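Long-range contacts in terminal oxygenase component of carbazole 1,9a-dioxygenase (Nocardioides aromaticivorans, PDB 3GCF), which probably catalyses, as the terminal oxygenase of a Rieske nonheme iron system, the angular 1,9a-dioxygenation of carbazole with electrons delivered through its [2Fe-2S] cluster: residues F185-I190 with D363-K368; L230-E235 with A263-V268. All coordinates share one frame; numbering follows the deposited sequence.

Contact 1: F185-I190 with D363-K368; sequences FDTTHI and DMCIVK. With FE2 (Fe (II) ion), chain P.
Phe185 and Cys365 meet through a sulfur-aromatic contact, the thiol resting over one face of the ring with SG 4.1 Å from the ring centroid and displaced toward the rim. A chi1 of -165° places CG of Phe185 anti to the backbone N, and the ring then lies alongside helix 364-376. Its CE2 edge meets the main chain of that helix: Cys365 O lies in the ring plane, 3.2 Å from Phe185 CE2. On the Cys365 side, a chi1 of 63° sets SG between its own N and carbonyl carbon and turns it back over the ring, while CB packs against CE2. Ile366 works along the backbone instead, its CG1 arm lying 3.2 Å from Phe185 O and CD1 coming near Asp186 OD2. No direct hydrogen bond joins the segments; two waters do so. Water 1 donates to Asp186 OD2 and Asp363 OD1, and water 2 donates to Asp186 OD1 and Asp363 OD1 while accepting from Thr188 OG1. Asp186 OD2 and Asp363 OD1 lie 4.4 Å apart, like charges bridged by the two waters, and each carboxylate has a histidine of the second subunit as a further partner, His99 for Asp186 and His77 for Asp363. Asp186 OD1 also gathers the backbone N-H groups of Thr188, nearly along the C-O axis in an Asx turn, and of His189, from above the carboxylate plane. Asp186 O accepts from His189 ND1 at 2.8 Å, within the imidazole plane, fixing the ring's rotation while NE2 binds the iron at 2.1 Å; His193, Asp337 and two waters are also ligands. A bonded chain therefore runs from His99 of the second subunit through Asp186 and His189 to iron, consistent with a path for intersubunit electron transfer, as proposed for Rieske oxygenases.

Contact 2: L230-E235 with A263-V268; sequences LDRLSE and AAQVSV
Asp231 and Val266 form an antiparallel hydrogen-bonded pair, and its two bonds are unequal. Asp231 N donates to Val266 O at 2.8 Å, whereas the return bond from Val266 N to Asp231 O is weak at 3.3 Å. Past this pair the first strand ends in an inverse gamma turn centred on Arg232, and beyond it one more main-chain bond ties the segments, Ser234 N to Ala264 O at 2.8 Å. Gln265 CA also comes close to Asp231 O in a CA-H...O contact. Farther out, water 5 links Arg232 NH2 to Gln265 OE1 by two weak bonds, while Arg232 NH1 is hydrogen-bonded to Gln219 on the adjoining strand.

The packing divides between the two faces of the sheet. Leu230 and Ser267 share one as a non-hydrogen-bonded pair; with Leu230 CG anti to the backbone N (chi1 -179°), the CD2 branch bends over the neighbouring strand to a tight 3.4 Å from Ser267 CB. Ser267 OG has its own partner in Trp269. On the other face Asp231 and Val266 run side by side, Val266 CG1 lying 3.6 Å from Asp231 CB. Val266 CG1 occupies the position between N and carbonyl carbon, at a chi1 of 60°, and there it also receives Leu233 CD1, 3.8 Å away. Leu233, past the end of the strand, crosses Val266 obliquely, and its CD1 also reaches Ala263 O and Ala263 CB. Beyond the turn, Ala264 CB packs against the side chain of Ser234.

Ala264 and Gln265 both face Asp277 on the next strand, a classic beta bulge where strand 265-269 begins. These paired strands belong to the antiparallel seven-stranded sheet of the catalytic domain, the Bet v 1-like fold of ring-hydroxylating oxygenase alpha subunits.

How the contacts relate
Both segments of contact 2 fall, in sequence, between the two segments of contact 1, and the contacts meet in space, their centres 11 Å apart. Asp231 and Val268 are the meeting points: the carboxylate of Asp231 packs against Thr187, Cys365 and Phe185, and Val268 lies against the Phe185 ring. Contact 1 is wholly buried, joins a loop to a helix without a direct hydrogen bond, and reaches a neighbouring subunit. Contact 2 is only partly buried, touches no other chain of the assembly, and is held mainly by main-chain bonds, two of them in the antiparallel pair of a sheet. Side chains and waters organise the iron side; contact 2 is backbone pairing in the sheet that lies beside it.

Contact 1: F185-I190 with D363-K368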
loop_
_atom_site.group_PDB
_atom_site.type_symbol
_atom_site.label_atom_id
_atom_site.label_comp_id
_atom_site.label_asym_id
_atom_site.label_seq_id
_atom_site.Cartn_x
_atom_site.Cartn_y
_atom_site.Cartn_z
ATOM N N PHE A 185 -18.323 22.747 9.822
ATOM C CA PHE A 185 -19.680 23.296 9.908
ATOM C C PHE A 185 -20.632 22.315 10.599
ATOM O O PHE A 185 -21.673 21.956 10.046
ATOM C CB PHE A 185 -20.179 23.589 8.487
ATOM C CG PHE A 185 -21.398 24.463 8.428
ATOM C CD1 PHE A 185 -21.424 25.693 9.078
ATOM C CD2 PHE A 185 -22.516 24.066 7.702
ATOM C CE1 PHE A 185 -22.546 26.511 9.008
ATOM C CE2 PHE A 185 -23.644 24.880 7.626
ATOM C CZ PHE A 185 -23.660 26.102 8.278
ATOM N N ASP A 186 -20.274 21.892 11.807
ATOM C CA ASP A 186 -21.069 20.932 12.568
ATOM C C ASP A 186 -21.210 21.510 13.971
ATOM O O ASP A 186 -20.216 21.652 14.679
ATOM C CB ASP A 186 -20.326 19.594 12.602
ATOM C CG ASP A 186 -21.115 18.498 13.276
ATOM O OD1 ASP A 186 -21.669 18.742 14.368
ATOM O OD2 ASP A 186 -21.164 17.381 12.720
ATOM N N THR A 187 -22.438 21.833 14.376
ATOM C CA THR A 187 -22.660 22.462 15.676
ATOM C C THR A 187 -22.719 21.574 16.924
ATOM O O THR A 187 -22.783 22.090 18.043
ATOM C CB THR A 187 -23.929 23.353 15.647
ATOM O OG1 THR A 187 -25.094 22.531 15.545
ATOM C CG2 THR A 187 -23.886 24.296 14.450
ATOM N N THR A 188 -22.694 20.256 16.754
ATOM C CA THR A 188 -22.715 19.377 17.919
ATOM C C THR A 188 -21.467 18.493 18.041
ATOM O O THR A 188 -21.294 17.799 19.039
ATOM C CB THR A 188 -23.988 18.487 17.952
ATOM O OG1 THR A 188 -24.032 17.647 16.791
ATOM C CG2 THR A 188 -25.233 19.357 17.997
ATOM N N HIS A 189 -20.588 18.528 17.043
ATOM C CA HIS A 189 -19.375 17.720 17.109
ATOM C C HIS A 189 -18.417 18.279 18.170
ATOM O O HIS A 189 -17.477 17.597 18.586
ATOM C CB HIS A 189 -18.649 17.702 15.753
ATOM C CG HIS A 189 -17.617 18.781 15.606
ATOM N ND1 HIS A 189 -17.941 20.095 15.342
ATOM C CD2 HIS A 189 -16.268 18.746 15.737
ATOM C CE1 HIS A 189 -16.836 20.822 15.316
ATOM N NE2 HIS A 189 -15.808 20.027 15.553
ATOM N N ILE A 190 -18.655 19.515 18.607
ATOM C CA ILE A 190 -17.772 20.152 19.579
ATOM C C ILE A 190 -17.680 19.405 20.899
ATOM O O ILE A 190 -16.841 19.715 21.752
ATOM C CB ILE A 190 -18.168 21.626 19.832
ATOM C CG1 ILE A 190 -19.566 21.717 20.440
ATOM C CG2 ILE A 190 -18.078 22.406 18.512
ATOM C CD1 ILE A 190 -20.029 23.154 20.671
ATOM N N ASP A 363 -27.960 18.577 12.133
ATOM C CA ASP A 363 -27.295 18.389 10.839
ATOM C C ASP A 363 -27.963 19.140 9.686
ATOM O O ASP A 363 -27.416 19.202 8.584
ATOM C CB ASP A 363 -27.218 16.901 10.471
ATOM C CG ASP A 363 -26.442 16.087 11.487
ATOM O OD1 ASP A 363 -25.432 16.601 12.023
ATOM O OD2 ASP A 363 -26.838 14.928 11.738
ATOM N N MET A 364 -29.139 19.709 9.927
ATOM C CA MET A 364 -29.833 20.434 8.872
ATOM C C MET A 364 -28.994 21.549 8.262
ATOM O O MET A 364 -29.161 21.876 7.088
ATOM C CB MET A 364 -31.160 21.002 9.383
ATOM C CG MET A 364 -32.204 19.930 9.661
ATOM S SD MET A 364 -32.448 18.823 8.233
ATOM C CE MET A 364 -31.666 17.266 8.827
ATOM N N CYS A 365 -28.096 22.146 9.041
ATOM C CA CYS A 365 -27.277 23.204 8.470
ATOM C C CYS A 365 -26.356 22.585 7.418
ATOM O O CYS A 365 -26.056 23.208 6.402
ATOM C CB CYS A 365 -26.470 23.944 9.550
ATOM S SG CYS A 365 -25.234 22.998 10.471
ATOM N N ILE A 366 -25.934 21.346 7.649
ATOM C CA ILE A 366 -25.071 20.661 6.694
ATOM C C ILE A 366 -25.891 20.286 5.460
ATOM O O ILE A 366 -25.399 20.345 4.334
ATOM C CB ILE A 366 -24.440 19.397 7.322
ATOM C CG1 ILE A 366 -23.408 19.817 8.372
ATOM C CG2 ILE A 366 -23.789 18.529 6.240
ATOM C CD1 ILE A 366 -22.851 18.669 9.181
ATOM N N VAL A 367 -27.148 19.909 5.675
ATOM C CA VAL A 367 -28.024 19.556 4.565
ATOM C C VAL A 367 -28.257 20.773 3.673
ATOM O O VAL A 367 -28.283 20.652 2.450
ATOM C CB VAL A 367 -29.389 19.030 5.060
ATOM C CG1 VAL A 367 -30.354 18.884 3.882
ATOM C CG2 VAL A 367 -29.202 17.694 5.758
ATOM N N LYS A 368 -28.429 21.941 4.283
ATOM C CA LYS A 368 -28.643 23.164 3.510
ATOM C C LYS A 368 -27.394 23.483 2.707
ATOM O O LYS A 368 -27.481 23.953 1.574
ATOM C CB LYS A 368 -28.972 24.345 4.430
ATOM C CG LYS A 368 -30.329 24.252 5.096
ATOM C CD LYS A 368 -30.586 25.458 5.975
ATOM C CE LYS A 368 -31.833 25.256 6.821
ATOM N NZ LYS A 368 -33.018 25.019 5.967
HETATM FE FE FE2 P . -13.814 20.754 15.539
HETATM O O HOH W 1 -22.725 15.807 11.299
HETATM O O HOH W 2 -24.275 18.265 14.031
HETATM O O HOH W 3 -13.986 22.811 15.775
HETATM O O HOH W 4 -14.257 21.208 13.622
#

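Contact 2: L230-E235 with A263-V268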
loop_
_atom_site.group_PDB
_atom_site.type_symbol
_atom_site.label_atom_id
_atom_site.label_comp_id
_atom_site.label_asym_id
_atom_site.label_seq_id
_atom_site.Cartn_x
_atom_site.Cartn_y
_atom_site.Cartn_z
ATOM N N LEU A 230 -25.438 30.318 7.073
ATOM C CA LEU A 230 -25.019 30.890 8.343
ATOM C C LEU A 230 -25.838 30.377 9.522
ATOM O O LEU A 230 -27.072 30.371 9.478
ATOM C CB LEU A 230 -25.119 32.416 8.270
ATOM C CG LEU A 230 -24.724 33.326 9.444
ATOM C CD1 LEU A 230 -25.734 33.219 10.557
ATOM C CD2 LEU A 230 -23.349 32.970 9.931
ATOM N N ASP A 231 -25.139 29.942 10.570
ATOM C CA ASP A 231 -25.782 29.460 11.792
ATOM C C ASP A 231 -25.699 30.590 12.825
ATOM O O ASP A 231 -24.607 31.017 13.197
ATOM C CB ASP A 231 -25.058 28.229 12.363
ATOM C CG ASP A 231 -25.226 26.984 11.511
ATOM O OD1 ASP A 231 -26.020 26.998 10.544
ATOM O OD2 ASP A 231 -24.554 25.976 11.824
ATOM N N ARG A 232 -26.845 31.079 13.281
ATOM C CA ARG A 232 -26.865 32.152 14.275
ATOM C C ARG A 232 -26.826 31.539 15.673
ATOM O O ARG A 232 -27.808 31.581 16.416
ATOM C CB ARG A 232 -28.124 33.004 14.099
ATOM C CG ARG A 232 -28.166 33.762 12.783
ATOM C CD ARG A 232 -29.178 34.899 12.837
ATOM N NE ARG A 232 -28.710 36.054 12.076
ATOM C CZ ARG A 232 -28.880 36.206 10.769
ATOM N NH1 ARG A 232 -29.520 35.274 10.077
ATOM N NH2 ARG A 232 -28.391 37.277 10.153
ATOM N N LEU A 233 -25.675 30.977 16.026
ATOM C CA LEU A 233 -25.497 30.302 17.307
ATOM C C LEU A 233 -25.866 31.095 18.563
ATOM O O LEU A 233 -26.520 30.562 19.459
ATOM C CB LEU A 233 -24.054 29.797 17.430
ATOM C CG LEU A 233 -23.545 28.848 16.330
ATOM C CD1 LEU A 233 -22.119 28.431 16.648
ATOM C CD2 LEU A 233 -24.442 27.621 16.222
ATOM N N SER A 234 -25.456 32.357 18.629
ATOM C CA SER A 234 -25.722 33.181 19.806
ATOM C C SER A 234 -27.141 33.716 19.933
ATOM O O SER A 234 -27.532 34.179 21.006
ATOM C CB SER A 234 -24.763 34.366 19.842
ATOM O OG SER A 234 -24.980 35.198 18.716
ATOM N N GLU A 235 -27.914 33.669 18.860
ATOM C CA GLU A 235 -29.267 34.197 18.934
ATOM C C GLU A 235 -30.367 33.180 18.686
ATOM O O GLU A 235 -31.449 33.296 19.250
ATOM C CB GLU A 235 -29.441 35.340 17.937
ATOM C CG GLU A 235 -28.507 36.502 18.147
ATOM C CD GLU A 235 -28.636 37.528 17.046
ATOM O OE1 GLU A 235 -28.416 37.164 15.866
ATOM O OE2 GLU A 235 -28.962 38.694 17.361
ATOM N N ALA A 263 -17.572 31.742 19.149
ATOM C CA ALA A 263 -18.519 31.099 18.249
ATOM C C ALA A 263 -19.951 31.647 18.384
ATOM O O ALA A 263 -20.880 30.915 18.724
ATOM C CB ALA A 263 -18.505 29.580 18.483
ATOM N N ALA A 264 -20.121 32.939 18.129
ATOM C CA ALA A 264 -21.438 33.559 18.182
ATOM C C ALA A 264 -22.139 33.169 16.885
ATOM O O ALA A 264 -23.368 33.067 16.826
ATOM C CB ALA A 264 -21.304 35.073 18.267
ATOM N N GLN A 265 -21.337 32.952 15.847
ATOM C CA GLN A 265 -21.840 32.564 14.533
ATOM C C GLN A 265 -20.824 31.696 13.809
ATOM O O GLN A 265 -19.616 31.888 13.958
ATOM C CB GLN A 265 -22.106 33.800 13.659
ATOM C CG GLN A 265 -23.273 34.671 14.100
ATOM C CD GLN A 265 -23.513 35.847 13.162
ATOM O OE1 GLN A 265 -24.583 36.452 13.174
ATOM N NE2 GLN A 265 -22.516 36.180 12.355
ATOM N N VAL A 266 -21.319 30.738 13.032
ATOM C CA VAL A 266 -20.449 29.883 12.236
ATOM C C VAL A 266 -21.116 29.769 10.877
ATOM O O VAL A 266 -22.337 29.620 10.785
ATOM C CB VAL A 266 -20.255 28.476 12.862
ATOM C CG1 VAL A 266 -21.582 27.757 12.997
ATOM C CG2 VAL A 266 -19.294 27.672 12.001
ATOM N N SER A 267 -20.321 29.859 9.819
ATOM C CA SER A 267 -20.871 29.790 8.479
ATOM C C SER A 267 -19.915 29.161 7.483
ATOM O O SER A 267 -18.698 29.165 7.676
ATOM C CB SER A 267 -21.247 31.200 8.004
ATOM O OG SER A 267 -20.126 32.069 8.052
ATOM N N VAL A 268 -20.478 28.622 6.411
ATOM C CA VAL A 268 -19.678 28.013 5.365
ATOM C C VAL A 268 -20.106 28.632 4.039
ATOM O O VAL A 268 -21.296 28.855 3.804
ATOM C CB VAL A 268 -19.866 26.472 5.336
ATOM C CG1 VAL A 268 -21.314 26.125 5.030
ATOM C CG2 VAL A 268 -18.927 25.856 4.310
HETATM O O HOH W 5 -25.868 39.148 11.695
#